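Local structure of phosphoribosylformylglycinamidine synthase 2 (Thermus thermophilus, 3VIU) at residues S86-S91 against N523-N528; L487-P492 against I535-M540; M555-P560 against V639-E644. The protein belongs to the AIR synthase-related (PurM-like) family, carries two N-terminal-type and two C-terminal-type family domains in one chain, and binds ADP and magnesium. One frame throughout, in Å; residues are numbered along the deposited sequence.

Interaction 1: residues S86-S91 against N523-N528; sequences SHNHPS and NVSLYN. With ADP (adenosine-5'-diphosphate), chain B; PO4 (phosphate ion), chain C.
Ser86 and Ser525 come within 6.8 Å at their CA atoms, where the touching parts of segments 86-91 and 523-528 run 25° apart. Both serines turn their hydroxyls to a phosphate ion held between the two segments: Ser86 OG donates to O1 at 2.6 Å and Ser525 OG to O3, also at 2.6 Å. The Ser525 hydroxyl gets there because it stands anti to its own nitrogen (chi1 175°). The backbone N of Asn88 adds a bond to O1 at 2.8 Å and that of His89 one to O2, so the first turn of helix 88-93, with His87 at the N-cap position, points its amides at the anion, consistent with the helix end partly offsetting its negative charge. Two PurM_N-like domains of one chain meet here, one giving the helix start and the other the end of strand 519-525. Ser525 OG also accepts a bond from Asn528 ND2 at 3.0 Å, lying in the plane of that amide, and a weak one from Asn88 ND2, whose amide is further tied to Asn488 OD1 and, through OD1, to Val173 N. Asn523 ND2 donates weakly to Ser86 OG. The His89 ring turns an edge to Tyr527 O, 3.6 Å from CE1. Asn523 O, which also pairs with Leu487 N, takes a weak bond from N6 of ADP, and Val524 CG2 packs against the same amino group.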
loop_
_atom_site.group_PDB
_atom_site.type_symbol
_atom_site.label_atom_id
_atom_site.label_comp_id
_atom_site.label_asym_id
_atom_site.label_seq_id
_atom_site.Cartn_x
_atom_site.Cartn_y
_atom_site.Cartn_z
ATOM N N SER A 86 -3.969 -6.568 -1.942
ATOM C CA SER A 86 -5.315 -6.126 -2.279
ATOM C C SER A 86 -6.328 -7.246 -1.979
ATOM O O SER A 86 -5.981 -8.432 -1.985
ATOM C CB SER A 86 -5.397 -5.742 -3.758
ATOM O OG SER A 86 -5.507 -6.889 -4.582
ATOM N N HIS A 87 -7.568 -6.860 -1.690
ATOM C CA HIS A 87 -8.652 -7.806 -1.424
ATOM C C HIS A 87 -9.901 -7.152 -1.994
ATOM O O HIS A 87 -10.925 -7.015 -1.317
ATOM C CB HIS A 87 -8.826 -8.063 0.084
ATOM C CG HIS A 87 -8.484 -9.463 0.503
ATOM N ND1 HIS A 87 -7.193 -9.951 0.495
ATOM C CD2 HIS A 87 -9.269 -10.490 0.910
ATOM C CE1 HIS A 87 -7.198 -11.217 0.876
ATOM N NE2 HIS A 87 -8.445 -11.568 1.133
ATOM N N ASN A 88 -9.796 -6.759 -3.258
ATOM C CA ASN A 88 -10.872 -6.077 -3.952
ATOM C C ASN A 88 -12.162 -6.860 -4.119
ATOM O O ASN A 88 -13.155 -6.564 -3.451
ATOM C CB ASN A 88 -10.382 -5.596 -5.316
ATOM C CG ASN A 88 -9.102 -4.777 -5.219
ATOM O OD1 ASN A 88 -8.910 -4.001 -4.276
ATOM N ND2 ASN A 88 -8.225 -4.938 -6.203
ATOM N N HIS A 89 -12.154 -7.852 -5.005
ATOM C CA HIS A 89 -13.350 -8.649 -5.273
ATOM C C HIS A 89 -14.038 -9.166 -4.009
ATOM O O HIS A 89 -15.256 -9.076 -3.875
ATOM C CB HIS A 89 -13.010 -9.805 -6.223
ATOM C CG HIS A 89 -12.657 -9.356 -7.612
ATOM N ND1 HIS A 89 -13.594 -8.868 -8.498
ATOM C CD2 HIS A 89 -11.463 -9.277 -8.248
ATOM C CE1 HIS A 89 -12.994 -8.506 -9.618
ATOM N NE2 HIS A 89 -11.700 -8.743 -9.493
ATOM N N PRO A 90 -13.268 -9.703 -3.054
ATOM C CA PRO A 90 -13.917 -10.197 -1.837
ATOM C C PRO A 90 -14.546 -9.087 -0.989
ATOM O O PRO A 90 -15.585 -9.297 -0.360
ATOM C CB PRO A 90 -12.786 -10.938 -1.116
ATOM C CG PRO A 90 -11.556 -10.213 -1.587
ATOM C CD PRO A 90 -11.829 -10.015 -3.055
ATOM N N SER A 91 -13.927 -7.910 -0.967
ATOM C CA SER A 91 -14.483 -6.807 -0.184
ATOM C C SER A 91 -15.772 -6.331 -0.830
ATOM O O SER A 91 -16.674 -5.826 -0.158
ATOM C CB SER A 91 -13.487 -5.656 -0.074
ATOM O OG SER A 91 -12.452 -5.996 0.828
ATOM N N ASN A 523 2.056 -5.738 -5.251
ATOM C CA ASN A 523 0.943 -6.594 -5.606
ATOM C C ASN A 523 0.351 -6.145 -6.925
ATOM O O ASN A 523 0.583 -5.028 -7.380
ATOM C CB ASN A 523 -0.137 -6.521 -4.532
ATOM C CG ASN A 523 -1.303 -7.442 -4.825
ATOM O OD1 ASN A 523 -1.132 -8.655 -4.888
ATOM N ND2 ASN A 523 -2.490 -6.872 -5.018
ATOM N N VAL A 524 -0.423 -7.027 -7.541
ATOM C CA VAL A 524 -1.071 -6.708 -8.803
ATOM C C VAL A 524 -2.447 -7.325 -8.822
ATOM O O VAL A 524 -2.586 -8.537 -8.718
ATOM C CB VAL A 524 -0.278 -7.246 -10.022
ATOM C CG1 VAL A 524 -1.064 -7.006 -11.311
ATOM C CG2 VAL A 524 1.073 -6.569 -10.095
ATOM N N SER A 525 -3.462 -6.481 -8.949
ATOM C CA SER A 525 -4.843 -6.943 -9.017
ATOM C C SER A 525 -5.411 -6.501 -10.358
ATOM O O SER A 525 -5.506 -5.306 -10.632
ATOM C CB SER A 525 -5.668 -6.340 -7.881
ATOM O OG SER A 525 -7.025 -6.703 -8.020
ATOM N N LEU A 526 -5.773 -7.464 -11.198
ATOM C CA LEU A 526 -6.318 -7.154 -12.514
ATOM C C LEU A 526 -7.790 -7.528 -12.616
ATOM O O LEU A 526 -8.373 -8.062 -11.671
ATOM C CB LEU A 526 -5.530 -7.892 -13.595
ATOM C CG LEU A 526 -4.038 -7.568 -13.634
ATOM C CD1 LEU A 526 -3.384 -8.395 -14.716
ATOM C CD2 LEU A 526 -3.823 -6.071 -13.877
ATOM N N TYR A 527 -8.383 -7.238 -13.770
ATOM C CA TYR A 527 -9.788 -7.555 -14.015
ATOM C C TYR A 527 -10.744 -6.779 -13.117
ATOM O O TYR A 527 -11.837 -7.254 -12.808
ATOM C CB TYR A 527 -10.026 -9.064 -13.847
ATOM C CG TYR A 527 -9.273 -9.894 -14.851
ATOM C CD1 TYR A 527 -9.731 -10.022 -16.167
ATOM C CD2 TYR A 527 -8.077 -10.518 -14.506
ATOM C CE1 TYR A 527 -9.013 -10.750 -17.117
ATOM C CE2 TYR A 527 -7.350 -11.246 -15.442
ATOM C CZ TYR A 527 -7.822 -11.358 -16.746
ATOM O OH TYR A 527 -7.095 -12.073 -17.671
ATOM N N ASN A 528 -10.330 -5.594 -12.690
ATOM C CA ASN A 528 -11.192 -4.763 -11.860
ATOM C C ASN A 528 -12.030 -3.900 -12.787
ATOM O O ASN A 528 -11.744 -2.725 -12.992
ATOM C CB ASN A 528 -10.358 -3.890 -10.919
ATOM C CG ASN A 528 -9.708 -4.695 -9.815
ATOM O OD1 ASN A 528 -10.387 -5.183 -8.920
ATOM N ND2 ASN A 528 -8.387 -4.853 -9.883
HETATM P PB ADP B . 1.104 -13.408 -1.409
HETATM O O1B ADP B . 0.163 -14.215 -2.234
HETATM O O2B ADP B . 0.356 -12.078 -0.898
HETATM O O3B ADP B . 1.608 -14.343 -0.099
HETATM P PA ADP B . 2.114 -12.925 -3.898
HETATM O O1A ADP B . 2.338 -14.271 -4.493
HETATM O O2A ADP B . 0.580 -12.480 -4.177
HETATM O O3A ADP B . 2.422 -12.979 -2.286
HETATM O "O5'" ADP B . 3.081 -11.791 -4.569
HETATM C "C5'" ADP B . 4.010 -12.422 -5.471
HETATM C "C4'" ADP B . 5.466 -11.892 -5.316
HETATM O "O4'" ADP B . 5.782 -10.918 -6.362
HETATM C "C3'" ADP B . 5.745 -11.167 -3.975
HETATM O "O3'" ADP B . 7.105 -11.391 -3.582
HETATM C "C2'" ADP B . 5.458 -9.702 -4.303
HETATM O "O2'" ADP B . 6.140 -8.804 -3.423
HETATM C "C1'" ADP B . 5.905 -9.581 -5.762
HETATM N N9 ADP B . 5.093 -8.601 -6.498
HETATM C C8 ADP B . 3.821 -8.786 -6.963
HETATM N N7 ADP B . 3.398 -7.717 -7.573
HETATM C C5 ADP B . 4.364 -6.775 -7.543
HETATM C C6 ADP B . 4.487 -5.447 -8.027
HETATM N N6 ADP B . 3.444 -4.850 -8.712
HETATM N N1 ADP B . 5.641 -4.779 -7.807
HETATM C C2 ADP B . 6.665 -5.340 -7.144
HETATM N N3 ADP B . 6.589 -6.587 -6.674
HETATM C C4 ADP B . 5.474 -7.329 -6.848
HETATM P P PO4 C . -8.165 -9.126 -5.726
HETATM O O1 PO4 C . -7.815 -7.965 -4.878
HETATM O O2 PO4 C . -9.627 -9.145 -5.959
HETATM O O3 PO4 C . -7.461 -9.019 -7.024
HETATM O O4 PO4 C . -7.754 -10.380 -5.043
HETATM O O HOH W 1 -3.325 -9.601 -3.215
#

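Interaction 2: residues L487-P492 against I535-M540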
loop_
_atom_site.group_PDB
_atom_site.type_symbol
_atom_site.label_atom_id
_atom_site.label_comp_id
_atom_site.label_asym_id
_atom_site.label_seq_id
_atom_site.Cartn_x
_atom_site.Cartn_y
_atom_site.Cartn_z
ATOM N N LEU A 487 -0.710 -2.515 -7.533
ATOM C CA LEU A 487 -1.354 -2.167 -8.792
ATOM C C LEU A 487 -2.775 -2.725 -8.845
ATOM O O LEU A 487 -3.013 -3.875 -8.478
ATOM C CB LEU A 487 -0.544 -2.713 -9.971
ATOM C CG LEU A 487 0.943 -2.331 -10.029
ATOM C CD1 LEU A 487 1.537 -2.853 -11.328
ATOM C CD2 LEU A 487 1.120 -0.814 -9.928
ATOM N N ASN A 488 -3.711 -1.895 -9.295
ATOM C CA ASN A 488 -5.118 -2.275 -9.440
ATOM C C ASN A 488 -5.584 -1.698 -10.770
ATOM O O ASN A 488 -5.559 -0.485 -10.967
ATOM C CB ASN A 488 -5.947 -1.681 -8.310
ATOM C CG ASN A 488 -5.414 -2.052 -6.941
ATOM O OD1 ASN A 488 -5.771 -3.081 -6.381
ATOM N ND2 ASN A 488 -4.537 -1.217 -6.407
ATOM N N LEU A 489 -5.993 -2.568 -11.684
ATOM C CA LEU A 489 -6.446 -2.146 -12.999
ATOM C C LEU A 489 -7.568 -3.023 -13.532
ATOM O O LEU A 489 -7.995 -3.988 -12.885
ATOM C CB LEU A 489 -5.285 -2.167 -13.993
ATOM C CG LEU A 489 -4.182 -1.132 -13.748
ATOM C CD1 LEU A 489 -2.961 -1.842 -13.183
ATOM C CD2 LEU A 489 -3.833 -0.406 -15.041
ATOM N N GLY A 490 -8.052 -2.668 -14.717
ATOM C CA GLY A 490 -9.107 -3.430 -15.340
ATOM C C GLY A 490 -8.466 -4.615 -16.021
ATOM O O GLY A 490 -7.299 -4.935 -15.774
ATOM N N SER A 491 -9.228 -5.267 -16.885
ATOM C CA SER A 491 -8.736 -6.424 -17.609
ATOM C C SER A 491 -7.594 -6.043 -18.545
ATOM O O SER A 491 -7.629 -4.988 -19.190
ATOM C CB SER A 491 -9.868 -7.041 -18.422
ATOM O OG SER A 491 -9.362 -8.044 -19.278
ATOM N N PRO A 492 -6.561 -6.895 -18.620
ATOM C CA PRO A 492 -5.398 -6.667 -19.479
ATOM C C PRO A 492 -5.675 -7.205 -20.887
ATOM O O PRO A 492 -4.858 -7.049 -21.796
ATOM C CB PRO A 492 -4.307 -7.458 -18.777
ATOM C CG PRO A 492 -5.064 -8.668 -18.322
ATOM C CD PRO A 492 -6.333 -8.055 -17.741
ATOM N N ILE A 535 -11.854 0.605 -13.873
ATOM C CA ILE A 535 -11.584 1.505 -12.753
ATOM C C ILE A 535 -10.423 2.379 -13.182
ATOM O O ILE A 535 -9.688 2.028 -14.093
ATOM C CB ILE A 535 -11.122 0.760 -11.481
ATOM C CG1 ILE A 535 -9.833 -0.007 -11.787
ATOM C CG2 ILE A 535 -12.234 -0.165 -10.960
ATOM C CD1 ILE A 535 -9.202 -0.660 -10.593
ATOM N N PRO A 536 -10.259 3.547 -12.550
ATOM C CA PRO A 536 -9.135 4.405 -12.933
ATOM C C PRO A 536 -7.880 3.602 -12.624
ATOM O O PRO A 536 -7.843 2.897 -11.626
ATOM C CB PRO A 536 -9.276 5.596 -11.989
ATOM C CG PRO A 536 -10.757 5.697 -11.816
ATOM C CD PRO A 536 -11.159 4.244 -11.614
ATOM N N PRO A 537 -6.855 3.666 -13.483
ATOM C CA PRO A 537 -5.638 2.901 -13.187
ATOM C C PRO A 537 -5.194 3.311 -11.785
ATOM O O PRO A 537 -5.119 4.495 -11.481
ATOM C CB PRO A 537 -4.672 3.357 -14.272
ATOM C CG PRO A 537 -5.589 3.613 -15.429
ATOM C CD PRO A 537 -6.742 4.355 -14.778
ATOM N N THR A 538 -4.913 2.339 -10.929
ATOM C CA THR A 538 -4.544 2.674 -9.567
ATOM C C THR A 538 -3.279 2.012 -9.037
ATOM O O THR A 538 -3.264 0.821 -8.717
ATOM C CB THR A 538 -5.709 2.349 -8.607
ATOM O OG1 THR A 538 -6.868 3.084 -9.005
ATOM C CG2 THR A 538 -5.358 2.743 -7.188
ATOM N N ALA A 539 -2.214 2.796 -8.945
ATOM C CA ALA A 539 -0.962 2.300 -8.409
ATOM C C ALA A 539 -0.820 2.923 -7.023
ATOM O O ALA A 539 -0.427 4.085 -6.888
ATOM C CB ALA A 539 0.206 2.711 -9.302
HETATM N N MSE A 540 -1.166 2.156 -5.998
HETATM C CA MSE A 540 -1.054 2.636 -4.632
HETATM C C MSE A 540 0.372 2.404 -4.175
HETATM O O MSE A 540 0.785 1.281 -3.908
HETATM C CB MSE A 540 -2.063 1.911 -3.749
HETATM C CG MSE A 540 -3.486 2.285 -4.121
HETATM SE SE MSE A 540 -4.823 0.997 -3.573
HETATM C CE MSE A 540 -6.347 2.202 -3.443
HETATM O O HOH W 2 -7.813 0.359 -14.967
#
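The carboxamide of Asn488 reaches across to Thr538 and Met540, which meet its ND2 from opposite sides of the amide plane. Selenium of Met540, a selenomethionine, stands obliquely off the plane, 3.6 Å from ND2, and the two side chains cross at about a right angle. Thr538 O lies much nearer the plane and accepts a weak bond from ND2 at 3.3 Å. With CG beside the backbone N (chi1 -55°), the amide folds back toward this neighbouring strand. The ring of Pro537 offers CB to Leu489 CD2, these two side chains again crossing roughly at right angles.

Strands 479-488 and 538-548 are antiparallel here. Asn488 and Thr538 form a hydrogen-bonded pair, Asn488 N to Thr538 O at 2.8 Å and Thr538 N to Asn488 O at 2.9 Å; Leu487 and Ala539 form the adjoining non-hydrogen-bonded pair, closed by Leu487 CD2 on Ala539 CB at 3.7 Å. The Leu487-Ala539 face packs on helix 495-515 through Ala539 and touches ADP through Leu487, while the Asn488-Thr538 face meets strand 172-182 from the first half of the chain. Beyond the paired residues, the CD1 end of Ile535 lies 3.7 Å from Asn488 O, and a water accepts from Gly490 N and donates to Ile535 O, bridging the two segments where they diverge.

The polar groups of this buried contact are well served. Thr538 OG1 gives its proton to Pro536 O, 42° out of the carbonyl plane, besides bonding to Tyr167 OH. With OD1 held by Asn88 ND2 and ND2 weakly by Thr538 O, the rotation of the Asn488 amide is probably restricted.

Interaction 3: residues M555-P560 against V639-E644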
loop_
_atom_site.group_PDB
_atom_site.type_symbol
_atom_site.label_atom_id
_atom_site.label_comp_id
_atom_site.label_asym_id
_atom_site.label_seq_id
_atom_site.Cartn_x
_atom_site.Cartn_y
_atom_site.Cartn_z
HETATM N N MSE A 555 3.207 18.841 10.139
HETATM C CA MSE A 555 2.537 19.863 9.354
HETATM C C MSE A 555 1.893 21.027 10.091
HETATM O O MSE A 555 1.741 22.102 9.521
HETATM C CB MSE A 555 1.466 19.205 8.505
HETATM C CG MSE A 555 0.297 18.742 9.338
HETATM SE SE MSE A 555 -1.154 18.158 8.241
HETATM C CE MSE A 555 -1.592 19.855 7.444
ATOM N N GLY A 556 1.501 20.820 11.341
ATOM C CA GLY A 556 0.823 21.879 12.067
ATOM C C GLY A 556 1.610 23.102 12.506
ATOM O O GLY A 556 2.734 22.985 13.010
ATOM N N PHE A 557 1.034 24.285 12.304
ATOM C CA PHE A 557 1.699 25.496 12.761
ATOM C C PHE A 557 1.712 25.335 14.274
ATOM O O PHE A 557 0.669 25.121 14.886
ATOM C CB PHE A 557 0.913 26.751 12.375
ATOM C CG PHE A 557 0.911 27.044 10.898
ATOM C CD1 PHE A 557 2.071 26.900 10.142
ATOM C CD2 PHE A 557 -0.247 27.504 10.273
ATOM C CE1 PHE A 557 2.082 27.210 8.788
ATOM C CE2 PHE A 557 -0.251 27.821 8.916
ATOM C CZ PHE A 557 0.918 27.674 8.168
ATOM N N ARG A 558 2.885 25.437 14.886
ATOM C CA ARG A 558 2.967 25.239 16.320
ATOM C C ARG A 558 3.064 26.477 17.185
ATOM O O ARG A 558 2.735 26.430 18.373
ATOM C CB ARG A 558 4.118 24.282 16.638
ATOM C CG ARG A 558 3.631 22.866 16.925
ATOM C CD ARG A 558 4.770 21.892 17.168
ATOM N NE ARG A 558 5.497 21.583 15.943
ATOM C CZ ARG A 558 6.453 20.664 15.857
ATOM N NH1 ARG A 558 7.062 20.445 14.704
ATOM N NH2 ARG A 558 6.802 19.965 16.929
ATOM N N ARG A 559 3.498 27.586 16.599
ATOM C CA ARG A 559 3.643 28.820 17.358
ATOM C C ARG A 559 3.570 30.048 16.470
ATOM O O ARG A 559 3.903 29.994 15.285
ATOM C CB ARG A 559 4.979 28.815 18.111
ATOM C CG ARG A 559 6.133 28.233 17.298
ATOM C CD ARG A 559 7.502 28.419 17.960
ATOM N NE ARG A 559 7.597 27.799 19.281
ATOM C CZ ARG A 559 7.325 28.422 20.428
ATOM N NH1 ARG A 559 6.938 29.695 20.428
ATOM N NH2 ARG A 559 7.445 27.774 21.580
ATOM N N PRO A 560 3.124 31.178 17.035
ATOM C CA PRO A 560 3.019 32.428 16.274
ATOM C C PRO A 560 4.389 33.080 16.059
ATOM O O PRO A 560 5.318 32.841 16.833
ATOM C CB PRO A 560 2.106 33.280 17.149
ATOM C CG PRO A 560 2.475 32.830 18.537
ATOM C CD PRO A 560 2.537 31.328 18.379
ATOM N N VAL A 639 -3.387 27.386 15.310
ATOM C CA VAL A 639 -2.551 28.556 15.081
ATOM C C VAL A 639 -2.750 28.976 13.620
ATOM O O VAL A 639 -2.524 28.173 12.706
ATOM C CB VAL A 639 -1.068 28.206 15.342
ATOM C CG1 VAL A 639 -0.160 29.325 14.851
ATOM C CG2 VAL A 639 -0.857 27.952 16.831
ATOM N N GLY A 640 -3.177 30.222 13.404
ATOM C CA GLY A 640 -3.431 30.708 12.056
ATOM C C GLY A 640 -2.220 31.212 11.299
ATOM O O GLY A 640 -1.083 31.001 11.727
ATOM N N ALA A 641 -2.453 31.877 10.167
ATOM C CA ALA A 641 -1.357 32.425 9.364
ATOM C C ALA A 641 -1.794 33.656 8.588
ATOM O O ALA A 641 -2.982 33.842 8.315
ATOM C CB ALA A 641 -0.821 31.372 8.404
ATOM N N THR A 642 -0.821 34.493 8.245
ATOM C CA THR A 642 -1.052 35.721 7.487
ATOM C C THR A 642 -0.018 35.754 6.369
ATOM O O THR A 642 1.179 35.749 6.624
ATOM C CB THR A 642 -0.891 36.982 8.371
ATOM O OG1 THR A 642 -1.828 36.932 9.456
ATOM C CG2 THR A 642 -1.149 38.236 7.553
ATOM N N VAL A 643 -0.482 35.793 5.131
ATOM C CA VAL A 643 0.430 35.772 4.000
ATOM C C VAL A 643 -0.042 36.595 2.813
ATOM O O VAL A 643 -1.134 37.148 2.811
ATOM C CB VAL A 643 0.621 34.325 3.500
ATOM C CG1 VAL A 643 1.101 33.426 4.638
ATOM C CG2 VAL A 643 -0.691 33.798 2.942
ATOM N N GLU A 644 0.807 36.662 1.798
ATOM C CA GLU A 644 0.479 37.364 0.574
ATOM C C GLU A 644 0.712 36.460 -0.632
ATOM O O GLU A 644 1.775 35.870 -0.779
ATOM C CB GLU A 644 1.344 38.607 0.388
ATOM C CG GLU A 644 1.178 39.195 -1.017
ATOM C CD GLU A 644 2.343 40.046 -1.452
ATOM O OE1 GLU A 644 3.489 39.549 -1.398
ATOM O OE2 GLU A 644 2.112 41.208 -1.856
#
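Phe557 and Val639 make an apolar contact where the loop after strand 538-548 and before strand 563-567 packs against the start of strand 641-644. The backbones approach at a steep angle, 81° between the touching parts, and the closest CA atoms, those of Phe557 and Val639, are 5.7 Å apart. Phe557 carries most of the contact from its side. Its CB rests on Val639 CG1 at 3.7 Å, and farther out the ring passes alongside the next residues: CE2 lies 3.6 Å from Ala641 CB, which approaches the ring obliquely. One ring edge is turned to the backbone, with Val639 O lying in the ring plane 3.4 Å from CD2, a placement that suits the slightly positive rim of an aromatic ring. The torsion that sets CG beside the backbone N (chi1 -70°) brings the ring along the 639-641 backbone.

Val639 answers with both branches. CG1 lies against Phe557 CB and the carbonyl carbon of Arg559, whereas CB sits 3.6 Å and CG2 3.8 Å from Phe557 O, and the isopropyl group lies against the backbone of residues 557-559. Met633 and Thr634 of helix 625-634 and Thr690 of strand 684-690 also pack on Phe557, whose backbone is hydrogen-bonded to that of Met633.

Strand 641-644 runs between strand 684-690, antiparallel to it, and strand 694-699, parallel to it. The contact thus joins the loop before strand 563-567 to the start of an inner strand of the mixed sheet, in the fold of an AIR synthase-related C-terminal domain.

Overall arrangement
Interaction 1 opens first, at 86-91, in the first N-terminal-type domain, and closes at 523-528, bringing together parts of the chain more than 430 residues apart. Interaction 2 opens within that span, at 487-492, and closes beyond it, at 535-540, so the two cross. They also touch: strands 479-488 and 519-525 are neighbours in one sheet, bonded through Leu487 to Asn523 and Ser525. Together they tie the two N-terminal-type domains beside the ADP pocket, to which both contribute residues. Interaction 3 follows in series, 555-560, in the loop before strand 563-567, closing on 639-644 of the last C-terminal-type domain; its centre is about 42 Å from that of interaction 1 and 38 Å from that of interaction 2.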